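Local atomic coordinates of MccF (Escherichia coli, PDB entry 4IIY), a protein that probably acts as a serine carboxypeptidase of the S66 family that confers self-immunity to the antibiotic microcin C7. Residues D265-I276 against S296-D307; E103-T111 against D130-K139. The protein carries 1 engineered substitution. All blocks are in the same frame, centred on the assembly; numbering follows the deposited sequence.

Overall arrangement
Contact 1 and contact 2 lie in the C-terminal and N-terminal LD-carboxypeptidase regions, respectively, on opposite sides of the chain's centre, with about 31 Å between their centres and about 17 Å between nearest atoms. Contact 1 is the more deeply buried: two neighbouring parallel strands of the larger mixed sheet, 266-270 and 297-301, run on into loops that line the ligand pocket, so that backbone bonds and apolar packing give way to charged side chains round the bound glutamylsulfamoyl inosine. Contact 2, partly buried and away from the active site, belongs to the six-stranded mixed sheet. There a helix end and a turn meet helix 131-136 through small apolar groups, one tyrosine-aspartate bond and a lysine set among backbone carbonyls.

Contact 1 of 2, residues D265-I276 against S296-D307; sequences DILFIEDSRKSI and SAIILGKHELFD. With 1EI (5'-O-(L-alpha-glutamylsulfamoyl)inosine), chain K; EDO (1,2-ethanediol), chain L.
Ser272 and Glu304 meet because both first torsions are extended: OG stands anti to the backbone N of Ser272 (chi1 162°), and CG does the same in Glu304 (chi1 175°), whose chain stays straight out to the carboxylate. Ser272 OG donates to Glu304 OE1 over 2.6 Å, from the anti side and slightly out of the carboxylate plane. That second-shell bond helps fix a group which receives both ribose hydroxyls of the glutamylsulfamoyl inosine, O3' on OE1 at 2.7 Å and O2' on OE2 at 2.9 Å. Arg273 adds a weak bond from NH1 to O2', its guanidinium carrying Leu305 CD1 over one face. Lys274, bent at chi2, sends NZ to the glutamyl OE2 of the ligand at 2.9 Å.

These loops continue two adjacent parallel strands, 266-270 and 297-301, in the C-terminal LD-carboxypeptidase domain, and pocket residues gathered at the carboxyl ends of parallel strands are a familiar feature of alpha/beta enzymes. Within the strands, Leu267 and Ile269 each exchange backbone bonds with strand 297-301; the one from Ile299 N to Leu267 O is short, 2.7 Å. On one face of the sheet Ile299 CG2 meets the edge of the Phe268 ring, while on the other Ile269 CD1 lies beside Leu300 CD2. Glu270, predicted to belong to the charge relay, packs its CB on Gly301 CA and hydrogen-bonds His338 and Tyr164.

The His303 ring is sandwiched between Asp271 O, 3.3 Å above its plane, and Phe306 CD1 on the opposite face. Its NE2 accepts from Lys274 N at 3.0 Å, almost exactly in the ring plane, which helps to fix the ring's rotation and implies that NE2 carries no proton.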
# COMPACT_ATOMS: atom_id res chain seq x y z
N ASP B 265 20.02 -3.03 12.28
CA ASP B 265 19.54 -1.74 11.78
C ASP B 265 18.55 -1.11 12.75
O ASP B 265 17.88 -1.80 13.53
CB ASP B 265 18.82 -1.90 10.43
CG ASP B 265 19.76 -2.08 9.26
OD1 ASP B 265 21.00 -1.85 9.37
OD2 ASP B 265 19.24 -2.43 8.18
N ILE B 266 18.44 0.21 12.68
CA ILE B 266 17.35 0.94 13.32
C ILE B 266 16.31 1.27 12.25
O ILE B 266 16.63 1.91 11.25
CB ILE B 266 17.85 2.23 14.00
CG1 ILE B 266 18.78 1.88 15.17
CG2 ILE B 266 16.68 3.10 14.47
CD1 ILE B 266 19.44 3.09 15.82
N LEU B 267 15.07 0.83 12.44
CA LEU B 267 14.02 1.10 11.47
C LEU B 267 13.40 2.45 11.76
O LEU B 267 12.94 2.68 12.87
CB LEU B 267 12.93 0.04 11.54
CG LEU B 267 11.75 0.25 10.58
CD1 LEU B 267 12.20 -0.00 9.16
CD2 LEU B 267 10.60 -0.66 10.96
N PHE B 268 13.38 3.34 10.76
CA PHE B 268 12.68 4.62 10.86
C PHE B 268 11.46 4.56 9.95
O PHE B 268 11.59 4.32 8.74
CB PHE B 268 13.61 5.76 10.43
CG PHE B 268 12.89 7.04 10.12
CD1 PHE B 268 12.23 7.74 11.12
CD2 PHE B 268 12.85 7.53 8.83
CE1 PHE B 268 11.53 8.92 10.83
CE2 PHE B 268 12.16 8.71 8.53
CZ PHE B 268 11.51 9.40 9.53
N ILE B 269 10.28 4.77 10.53
CA ILE B 269 9.04 4.76 9.76
C ILE B 269 8.11 5.86 10.24
O ILE B 269 8.01 6.17 11.44
CB ILE B 269 8.31 3.40 9.83
CG1 ILE B 269 8.31 2.88 11.27
CG2 ILE B 269 8.96 2.40 8.89
CD1 ILE B 269 7.40 1.68 11.49
N GLU B 270 7.43 6.50 9.28
CA GLU B 270 6.39 7.46 9.61
C GLU B 270 5.28 7.33 8.58
O GLU B 270 5.51 6.92 7.44
CB GLU B 270 6.94 8.90 9.66
CG GLU B 270 7.44 9.46 8.33
CD GLU B 270 6.38 10.22 7.52
OE1 GLU B 270 5.41 10.75 8.12
OE2 GLU B 270 6.52 10.29 6.27
N ASP B 271 4.06 7.67 9.00
CA ASP B 271 2.93 7.73 8.07
C ASP B 271 2.09 8.97 8.38
O ASP B 271 2.26 9.61 9.41
CB ASP B 271 2.07 6.45 8.11
CG ASP B 271 2.66 5.31 7.30
OD1 ASP B 271 2.83 5.49 6.08
OD2 ASP B 271 2.94 4.23 7.88
N SER B 272 1.16 9.27 7.47
CA SER B 272 0.34 10.47 7.53
C SER B 272 -1.12 10.19 7.21
O SER B 272 -1.43 9.54 6.22
CB SER B 272 0.88 11.50 6.54
OG SER B 272 -0.09 12.51 6.25
N ARG B 273 -2.00 10.71 8.06
CA ARG B 273 -3.44 10.73 7.81
C ARG B 273 -4.01 9.34 7.54
O ARG B 273 -4.94 9.19 6.74
CB ARG B 273 -3.79 11.69 6.66
CG ARG B 273 -3.39 13.13 6.94
CD ARG B 273 -3.67 14.02 5.74
NE ARG B 273 -4.94 14.71 5.89
CZ ARG B 273 -5.10 16.03 5.88
NH1 ARG B 273 -4.05 16.84 5.70
NH2 ARG B 273 -6.30 16.56 6.04
N LYS B 274 -3.47 8.34 8.21
CA LYS B 274 -3.99 6.99 8.04
C LYS B 274 -4.98 6.59 9.11
O LYS B 274 -4.95 7.09 10.24
CB LYS B 274 -2.87 5.96 8.03
CG LYS B 274 -1.81 6.18 6.98
CD LYS B 274 -2.41 6.30 5.58
CE LYS B 274 -1.31 6.41 4.54
NZ LYS B 274 -1.85 6.79 3.22
N SER B 275 -5.86 5.67 8.73
CA SER B 275 -6.68 4.97 9.70
C SER B 275 -5.85 3.96 10.47
O SER B 275 -4.84 3.43 9.97
CB SER B 275 -7.81 4.24 8.98
OG SER B 275 -7.28 3.16 8.23
N ILE B 276 -6.28 3.68 11.69
CA ILE B 276 -5.70 2.62 12.49
C ILE B 276 -5.75 1.29 11.73
O ILE B 276 -4.83 0.49 11.85
CB ILE B 276 -6.40 2.57 13.87
CG1 ILE B 276 -5.77 1.50 14.76
CG2 ILE B 276 -7.91 2.36 13.73
CD1 ILE B 276 -6.11 1.67 16.23
N SER B 296 17.21 -3.51 15.71
CA SER B 296 17.54 -3.36 17.13
C SER B 296 16.75 -2.25 17.82
O SER B 296 16.72 -2.18 19.06
CB SER B 296 19.04 -3.14 17.31
OG SER B 296 19.77 -4.26 16.85
N ALA B 297 16.09 -1.40 17.04
CA ALA B 297 15.22 -0.36 17.58
C ALA B 297 14.33 0.13 16.45
O ALA B 297 14.62 -0.09 15.27
CB ALA B 297 16.04 0.80 18.17
N ILE B 298 13.23 0.78 16.83
CA ILE B 298 12.32 1.39 15.88
C ILE B 298 12.10 2.85 16.27
O ILE B 298 11.90 3.16 17.44
CB ILE B 298 10.96 0.66 15.87
CG1 ILE B 298 11.14 -0.79 15.43
CG2 ILE B 298 9.95 1.39 14.97
CD1 ILE B 298 10.01 -1.69 15.84
N ILE B 299 12.15 3.73 15.27
CA ILE B 299 11.75 5.13 15.42
C ILE B 299 10.43 5.34 14.70
O ILE B 299 10.34 5.10 13.48
CB ILE B 299 12.79 6.08 14.81
CG1 ILE B 299 14.18 5.87 15.43
CG2 ILE B 299 12.34 7.54 14.95
CD1 ILE B 299 15.29 6.52 14.63
N LEU B 300 9.40 5.75 15.43
CA LEU B 300 8.13 6.13 14.82
C LEU B 300 8.09 7.65 14.74
O LEU B 300 8.14 8.34 15.77
CB LEU B 300 6.94 5.66 15.66
CG LEU B 300 6.82 4.17 15.95
CD1 LEU B 300 5.61 3.92 16.85
CD2 LEU B 300 6.71 3.34 14.67
N GLY B 301 8.01 8.19 13.52
CA GLY B 301 7.77 9.62 13.39
C GLY B 301 6.36 9.95 13.86
O GLY B 301 5.45 9.12 13.78
N LYS B 302 6.15 11.17 14.36
CA LYS B 302 4.79 11.56 14.74
C LYS B 302 3.87 11.40 13.53
O LYS B 302 4.20 11.83 12.42
CB LYS B 302 4.73 13.01 15.22
CG LYS B 302 5.42 13.29 16.55
CD LYS B 302 5.05 14.68 17.06
CE LYS B 302 5.51 14.93 18.48
NZ LYS B 302 6.99 14.92 18.59
N HIS B 303 2.70 10.82 13.75
CA HIS B 303 1.74 10.54 12.69
C HIS B 303 0.75 11.70 12.55
O HIS B 303 -0.04 11.95 13.46
CB HIS B 303 0.96 9.26 13.03
CG HIS B 303 0.17 8.70 11.89
ND1 HIS B 303 0.38 7.42 11.42
CD2 HIS B 303 -0.84 9.22 11.14
CE1 HIS B 303 -0.45 7.18 10.41
NE2 HIS B 303 -1.20 8.25 10.23
N GLU B 304 0.77 12.39 11.41
CA GLU B 304 -0.13 13.53 11.17
C GLU B 304 -1.59 13.09 11.15
O GLU B 304 -1.98 12.27 10.31
CB GLU B 304 0.24 14.16 9.83
CG GLU B 304 -0.69 15.29 9.37
CD GLU B 304 -0.36 15.77 7.96
OE1 GLU B 304 0.03 14.96 7.10
OE2 GLU B 304 -0.49 17.00 7.72
N LEU B 305 -2.40 13.61 12.07
CA LEU B 305 -3.85 13.40 12.05
C LEU B 305 -4.22 11.92 11.93
O LEU B 305 -5.04 11.53 11.10
CB LEU B 305 -4.49 14.24 10.94
CG LEU B 305 -4.27 15.75 11.06
CD1 LEU B 305 -4.73 16.49 9.82
CD2 LEU B 305 -5.00 16.28 12.29
N PHE B 306 -3.63 11.10 12.79
CA PHE B 306 -3.97 9.68 12.87
C PHE B 306 -5.46 9.52 13.21
O PHE B 306 -5.98 10.21 14.09
CB PHE B 306 -3.11 9.03 13.95
CG PHE B 306 -3.37 7.56 14.15
CD1 PHE B 306 -3.19 6.65 13.13
CD2 PHE B 306 -3.76 7.09 15.40
CE1 PHE B 306 -3.42 5.29 13.33
CE2 PHE B 306 -3.98 5.74 15.60
CZ PHE B 306 -3.80 4.84 14.57
N ASP B 307 -6.13 8.60 12.53
CA ASP B 307 -7.55 8.35 12.77
C ASP B 307 -7.70 7.02 13.51
O ASP B 307 -7.59 5.95 12.90
CB ASP B 307 -8.30 8.35 11.44
CG ASP B 307 -9.72 7.81 11.55
OD1 ASP B 307 -10.25 7.73 12.67
OD2 ASP B 307 -10.30 7.45 10.50
O6 1EI K . -4.97 21.08 0.76
C6 1EI K . -4.22 20.83 1.72
N1 1EI K . -4.49 21.29 2.96
C2 1EI K . -3.69 21.03 4.01
N3 1EI K . -2.56 20.30 3.91
C5 1EI K . -3.00 20.02 1.54
C4 1EI K . -2.18 19.79 2.72
N7 1EI K . -2.37 19.40 0.51
C8 1EI K . -1.26 18.82 1.00
N9 1EI K . -1.15 19.05 2.32
C1' 1EI K . -0.08 18.58 3.21
O4' 1EI K . 1.16 18.46 2.53
C2' 1EI K . -0.43 17.18 3.68
O2' 1EI K . -1.17 17.24 4.89
C3' 1EI K . 0.92 16.53 3.87
O3' 1EI K . 1.24 16.50 5.25
C4' 1EI K . 1.92 17.43 3.16
C5' 1EI K . 2.76 16.67 2.15
O5' 1EI K . 1.93 16.13 1.11
SBF 1EI K . 2.51 15.03 0.21
OAE 1EI K . 1.92 15.14 -1.10
OAF 1EI K . 3.94 15.24 0.18
NAQ 1EI K . 2.18 13.69 0.90
C 1EI K . 2.61 12.46 0.53
O 1EI K . 3.36 12.18 -0.40
CA 1EI K . 2.15 11.32 1.40
N 1EI K . 1.20 11.78 2.40
CB 1EI K . 1.55 10.22 0.52
CG 1EI K . 1.89 8.84 1.06
CD 1EI K . 0.97 8.47 2.21
OE1 1EI K . 0.34 9.37 2.79
OE2 1EI K . 0.88 7.27 2.52
C1 EDO L . 4.30 6.30 12.40
O1 EDO L . 3.93 7.63 11.99
C2 EDO L . 3.20 5.61 13.19
O2 EDO L . 2.08 5.35 12.33
O HOH W 1 3.34 12.21 9.90

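Contact 2 of 2, residues E103-T111 against D130-K139; sequences ELVYNPDIT and DYDAIIANPK
The beta-alpha-beta unit formed by strand 110-115, helix 131-136 and strand 140-143 is joined here to the end of the preceding helix, 94-105. Lys139 ties down the turn that follows that helix. Its chain runs extended past Ile110 and bends only at the last torsion (chi4 -60°), placing NZ among the carbonyls of the 107-110 type I turn. NZ donates to Ile110 O at 2.8 Å, in the carbonyl plane, and to Asn107 O at 3.0 Å, from above the carbonyl plane of Asn107; Ile110 N reaches the same oxygen from the opposite face. NZ also donates to a water, which in turn donates to Val105 O. An alanine here removes the ammonium group, which would probably leave Ile110 O without this donor and the 107-110 turn less firmly tied to the chain leading into strand 140-143.

Farther along, Tyr106 OH donates to Asp130 OD2 at 2.6 Å on its anti lone pair, ring and carboxylate planes standing 82° apart. The other oxygen, OD1, caps helix 131-136 by accepting from Ala133 N, so one carboxylate serves both helix and tyrosine. Ala133 CB touches the ring edge at Tyr106 CE1, 3.6 Å away, and Val105 CG1 rests against the same alanine while CG2 faces Ile134 CG1.

Behind this layer, Val105 and Lys139 pack on Ile113 of strand 110-115, and Ile134 turns to Ile154 of helix 148-158.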
# COMPACT_ATOMS: atom_id res chain seq x y z
N GLU B 103 17.97 16.09 -15.05
CA GLU B 103 18.51 17.38 -15.49
C GLU B 103 19.11 18.18 -14.34
O GLU B 103 20.08 18.91 -14.52
CB GLU B 103 17.45 18.18 -16.23
CG GLU B 103 17.18 17.64 -17.62
CD GLU B 103 16.12 18.44 -18.36
OE1 GLU B 103 15.57 19.39 -17.77
OE2 GLU B 103 15.84 18.12 -19.53
N LEU B 104 18.57 18.02 -13.14
CA LEU B 104 19.15 18.67 -11.98
C LEU B 104 20.47 18.00 -11.59
O LEU B 104 21.42 18.68 -11.20
CB LEU B 104 18.17 18.69 -10.81
CG LEU B 104 16.85 19.42 -11.07
CD1 LEU B 104 15.94 19.31 -9.85
CD2 LEU B 104 17.06 20.88 -11.45
N VAL B 105 20.52 16.67 -11.68
CA VAL B 105 21.76 15.95 -11.41
C VAL B 105 22.88 16.40 -12.35
O VAL B 105 24.05 16.46 -11.95
CB VAL B 105 21.55 14.41 -11.51
CG1 VAL B 105 22.88 13.68 -11.34
CG2 VAL B 105 20.52 13.95 -10.47
N TYR B 106 22.52 16.73 -13.59
CA TYR B 106 23.51 17.09 -14.61
C TYR B 106 24.05 18.51 -14.43
O TYR B 106 25.03 18.89 -15.08
CB TYR B 106 22.91 16.99 -16.01
CG TYR B 106 22.40 15.63 -16.41
CD1 TYR B 106 22.93 14.47 -15.87
CD2 TYR B 106 21.37 15.51 -17.33
CE1 TYR B 106 22.45 13.22 -16.25
CE2 TYR B 106 20.88 14.28 -17.71
CZ TYR B 106 21.42 13.14 -17.16
OH TYR B 106 20.95 11.90 -17.53
N ASN B 107 23.40 19.31 -13.59
CA ASN B 107 23.76 20.71 -13.43
C ASN B 107 24.87 20.88 -12.38
O ASN B 107 24.63 20.69 -11.19
CB ASN B 107 22.51 21.51 -13.03
CG ASN B 107 22.74 23.01 -13.04
OD1 ASN B 107 23.86 23.49 -12.82
ND2 ASN B 107 21.68 23.77 -13.31
N PRO B 108 26.09 21.25 -12.81
CA PRO B 108 27.20 21.27 -11.85
C PRO B 108 27.10 22.38 -10.81
O PRO B 108 27.82 22.34 -9.81
CB PRO B 108 28.43 21.51 -12.75
CG PRO B 108 27.88 22.26 -13.91
CD PRO B 108 26.49 21.73 -14.15
N ASP B 109 26.21 23.35 -11.03
CA ASP B 109 26.04 24.45 -10.08
C ASP B 109 25.16 24.08 -8.88
O ASP B 109 25.13 24.80 -7.89
CB ASP B 109 25.44 25.67 -10.77
CG ASP B 109 26.35 26.24 -11.85
OD1 ASP B 109 27.58 26.01 -11.78
OD2 ASP B 109 25.84 26.92 -12.76
N ILE B 110 24.44 22.96 -8.98
CA ILE B 110 23.47 22.59 -7.94
C ILE B 110 24.12 21.77 -6.83
O ILE B 110 24.76 20.75 -7.10
CB ILE B 110 22.27 21.84 -8.56
CG1 ILE B 110 21.53 22.75 -9.52
CG2 ILE B 110 21.33 21.34 -7.47
CD1 ILE B 110 20.35 22.10 -10.23
N THR B 111 23.96 22.21 -5.59
CA THR B 111 24.50 21.48 -4.44
C THR B 111 23.44 20.57 -3.80
O THR B 111 23.76 19.54 -3.22
CB THR B 111 25.05 22.46 -3.37
OG1 THR B 111 26.16 23.18 -3.93
CG2 THR B 111 25.53 21.73 -2.13
N ASP B 130 19.20 8.44 -13.78
CA ASP B 130 20.56 8.25 -14.25
C ASP B 130 21.48 7.98 -13.07
O ASP B 130 22.13 8.89 -12.55
CB ASP B 130 21.02 9.48 -15.04
CG ASP B 130 22.29 9.23 -15.84
OD1 ASP B 130 23.05 8.31 -15.48
OD2 ASP B 130 22.51 9.97 -16.82
N TYR B 131 21.51 6.73 -12.63
CA TYR B 131 22.27 6.36 -11.43
C TYR B 131 23.76 6.61 -11.61
O TYR B 131 24.43 7.02 -10.68
CB TYR B 131 21.97 4.91 -11.01
CG TYR B 131 20.52 4.77 -10.65
CD1 TYR B 131 20.02 5.35 -9.50
CD2 TYR B 131 19.63 4.12 -11.49
CE1 TYR B 131 18.68 5.26 -9.17
CE2 TYR B 131 18.28 4.03 -11.18
CZ TYR B 131 17.81 4.61 -10.01
OH TYR B 131 16.47 4.55 -9.68
N ASP B 132 24.28 6.36 -12.81
CA ASP B 132 25.69 6.61 -13.06
C ASP B 132 26.02 8.08 -12.86
O ASP B 132 27.07 8.42 -12.30
CB ASP B 132 26.09 6.16 -14.46
CG ASP B 132 26.13 4.65 -14.60
OD1 ASP B 132 26.27 3.95 -13.57
OD2 ASP B 132 26.04 4.16 -15.75
N ALA B 133 25.14 8.97 -13.31
CA ALA B 133 25.37 10.40 -13.16
C ALA B 133 25.27 10.82 -11.69
O ALA B 133 26.00 11.71 -11.25
CB ALA B 133 24.39 11.20 -14.01
N ILE B 134 24.38 10.18 -10.94
CA ILE B 134 24.26 10.44 -9.51
C ILE B 134 25.55 10.06 -8.79
O ILE B 134 26.04 10.79 -7.92
CB ILE B 134 23.07 9.68 -8.90
CG1 ILE B 134 21.77 10.26 -9.46
CG2 ILE B 134 23.08 9.77 -7.38
CD1 ILE B 134 20.53 9.44 -9.14
N ILE B 135 26.13 8.93 -9.18
CA ILE B 135 27.39 8.50 -8.59
C ILE B 135 28.53 9.45 -8.96
O ILE B 135 29.36 9.78 -8.11
CB ILE B 135 27.73 7.06 -9.02
CG1 ILE B 135 26.74 6.09 -8.38
CG2 ILE B 135 29.16 6.70 -8.66
CD1 ILE B 135 26.72 4.72 -9.02
N ALA B 136 28.54 9.90 -10.21
CA ALA B 136 29.61 10.78 -10.69
C ALA B 136 29.52 12.18 -10.09
O ALA B 136 30.53 12.87 -9.95
CB ALA B 136 29.58 10.86 -12.22
N ASN B 137 28.30 12.59 -9.76
CA ASN B 137 28.03 13.95 -9.30
C ASN B 137 27.15 13.93 -8.05
O ASN B 137 25.99 14.34 -8.11
CB ASN B 137 27.31 14.75 -10.40
CG ASN B 137 27.99 14.62 -11.75
OD1 ASN B 137 28.96 15.33 -12.04
ND2 ASN B 137 27.48 13.73 -12.60
N PRO B 138 27.68 13.43 -6.93
CA PRO B 138 26.82 13.30 -5.75
C PRO B 138 26.33 14.66 -5.27
O PRO B 138 27.09 15.64 -5.26
CB PRO B 138 27.74 12.64 -4.71
CG PRO B 138 29.12 12.73 -5.26
CD PRO B 138 29.01 12.83 -6.74
N LYS B 139 25.06 14.73 -4.90
CA LYS B 139 24.46 15.94 -4.37
C LYS B 139 23.59 15.58 -3.18
O LYS B 139 23.27 14.40 -2.98
CB LYS B 139 23.61 16.65 -5.44
CG LYS B 139 24.42 17.14 -6.66
CD LYS B 139 23.50 17.71 -7.73
CE LYS B 139 24.23 17.89 -9.06
NZ LYS B 139 25.41 18.81 -8.97
O HOH W 2 26.42 18.00 -11.66